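Local coordinates for protein pyroglutatmate porin OpdO (Pseudomonas aeruginosa, PDB 3SZV) that probably forms a beta-barrel porin channel in the bacterial outer membrane that lets small carboxylate solutes pass, at residues H128-L133 against G291-L296. Numbering follows the deposited sequence.
Sequences HFKSPL and GSDPYL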
# COMPACT_ATOMS: atom_id res chain seq x y z
N HIS A 128 -8.47 4.13 3.89
CA HIS A 128 -7.29 3.92 3.07
C HIS A 128 -6.11 3.88 4.02
O HIS A 128 -5.78 4.88 4.66
CB HIS A 128 -7.12 5.04 2.02
CG HIS A 128 -5.95 4.82 1.10
ND1 HIS A 128 -6.08 4.32 -0.17
CD2 HIS A 128 -4.62 5.05 1.28
CE1 HIS A 128 -4.89 4.23 -0.74
NE2 HIS A 128 -3.98 4.67 0.13
N PHE A 129 -5.50 2.70 4.16
CA PHE A 129 -4.44 2.53 5.13
C PHE A 129 -3.57 1.35 4.71
O PHE A 129 -3.91 0.60 3.78
CB PHE A 129 -5.04 2.31 6.53
CG PHE A 129 -5.82 1.03 6.66
CD1 PHE A 129 -7.16 0.96 6.27
CD2 PHE A 129 -5.23 -0.12 7.17
CE1 PHE A 129 -7.89 -0.23 6.39
CE2 PHE A 129 -5.95 -1.31 7.30
CZ PHE A 129 -7.27 -1.38 6.90
N LYS A 130 -2.44 1.20 5.40
CA LYS A 130 -1.47 0.15 5.14
C LYS A 130 -1.30 -0.69 6.40
O LYS A 130 -1.18 -0.16 7.51
CB LYS A 130 -0.10 0.74 4.79
CG LYS A 130 -0.09 1.82 3.71
CD LYS A 130 -0.42 1.27 2.34
CE LYS A 130 -0.24 2.39 1.31
NZ LYS A 130 -0.37 1.90 -0.10
N SER A 131 -1.29 -2.00 6.23
CA SER A 131 -1.02 -2.93 7.33
C SER A 131 -0.55 -4.24 6.74
O SER A 131 -0.80 -4.50 5.56
CB SER A 131 -2.27 -3.16 8.21
OG SER A 131 -3.24 -3.97 7.56
N PRO A 132 0.09 -5.09 7.53
CA PRO A 132 0.62 -6.32 6.94
C PRO A 132 -0.46 -7.15 6.22
O PRO A 132 -0.17 -7.67 5.13
CB PRO A 132 1.20 -7.07 8.15
CG PRO A 132 1.68 -5.93 9.03
CD PRO A 132 0.58 -4.90 8.92
N LEU A 133 -1.65 -7.28 6.79
CA LEU A 133 -2.65 -8.18 6.21
C LEU A 133 -3.59 -7.52 5.21
O LEU A 133 -4.34 -8.21 4.53
CB LEU A 133 -3.46 -8.87 7.32
CG LEU A 133 -2.61 -9.76 8.22
CD1 LEU A 133 -3.53 -10.40 9.26
CD2 LEU A 133 -1.88 -10.86 7.43
N GLY A 291 -6.80 -6.63 -5.87
CA GLY A 291 -6.85 -5.20 -6.08
C GLY A 291 -6.00 -4.43 -5.10
O GLY A 291 -5.73 -3.23 -5.31
N SER A 292 -5.59 -5.09 -4.02
CA SER A 292 -4.82 -4.44 -2.96
C SER A 292 -3.35 -4.85 -2.99
O SER A 292 -2.94 -5.62 -3.87
CB SER A 292 -5.45 -4.72 -1.60
OG SER A 292 -5.15 -6.03 -1.16
N ASP A 293 -2.54 -4.32 -2.08
CA ASP A 293 -1.10 -4.57 -2.11
C ASP A 293 -0.70 -5.65 -1.11
O ASP A 293 -1.03 -5.56 0.07
CB ASP A 293 -0.32 -3.29 -1.76
CG ASP A 293 -0.35 -2.25 -2.86
OD1 ASP A 293 -0.89 -2.51 -3.95
OD2 ASP A 293 0.22 -1.17 -2.62
N PRO A 294 0.05 -6.66 -1.57
CA PRO A 294 0.51 -7.69 -0.64
C PRO A 294 1.74 -7.21 0.12
O PRO A 294 2.56 -6.48 -0.44
CB PRO A 294 0.88 -8.86 -1.58
CG PRO A 294 1.38 -8.16 -2.84
CD PRO A 294 0.48 -6.91 -2.96
N TYR A 295 1.89 -7.65 1.37
CA TYR A 295 3.01 -7.19 2.19
C TYR A 295 4.22 -8.11 2.01
O TYR A 295 4.74 -8.69 2.97
CB TYR A 295 2.57 -7.12 3.66
CG TYR A 295 3.42 -6.21 4.52
CD1 TYR A 295 3.57 -4.87 4.21
CD2 TYR A 295 4.04 -6.69 5.67
CE1 TYR A 295 4.34 -4.03 5.03
CE2 TYR A 295 4.79 -5.87 6.48
CZ TYR A 295 4.95 -4.55 6.15
OH TYR A 295 5.71 -3.73 6.96
N LEU A 296 4.68 -8.18 0.77
CA LEU A 296 5.79 -9.05 0.38
C LEU A 296 7.01 -8.21 0.08
O LEU A 296 6.91 -7.19 -0.59
CB LEU A 296 5.42 -9.87 -0.85
CG LEU A 296 4.33 -10.92 -0.63
CD1 LEU A 296 3.87 -11.48 -1.97
CD2 LEU A 296 4.80 -12.05 0.30
O HOH W 1 1.19 -0.47 -0.24
O HOH W 2 -0.54 -5.47 2.88
O HOH W 3 -0.06 -9.22 2.87
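Pro-132 packs against one face of the Tyr-295 ring, and around this small apolar patch water does most of the joining, a worked example of two segments meeting with no direct hydrogen bond between them. The proline CA sits 4.0 Å from the ring centroid, 28° off the normal, in a CH-pi contact, while its CB lies 3.8 Å from CD2 of Tyr-295. The tyrosine, centre of an inverse gamma turn, carries CG anti to its own N (chi1 -159°), which lays the ring alongside the pyrrolidine, both pointing the same way. Close by, water 3 donates to Pro-132 O (2.7 Å) and accepts from Tyr-295 N, tying backbone to backbone. Water 2 lies between Ser-131 O and Asp-293 O, 2.9 Å from each, with more acceptors near it than protons to give. Lys-130 NZ and Asp-293 OD2 stand 4.0 Å apart, beyond a salt bridge; water 1 fills the step, accepting from NZ and donating to OD2. A bend at chi2 (-69°) carries the ammonium there, where Ala-136 O also binds it. Direct bonds between the loops come from Ser-135 and Asn-137, both to Asp-293. These loops link barrel strands and meet near the chain's centre, consistent with the inward-folded loops that narrow OprD-family pores; Phe-222 of strand 218-230 touches Pro-132 and Tyr-295, and Arg-242 of strand 236-248 makes a cation-pi contact with the tyrosine.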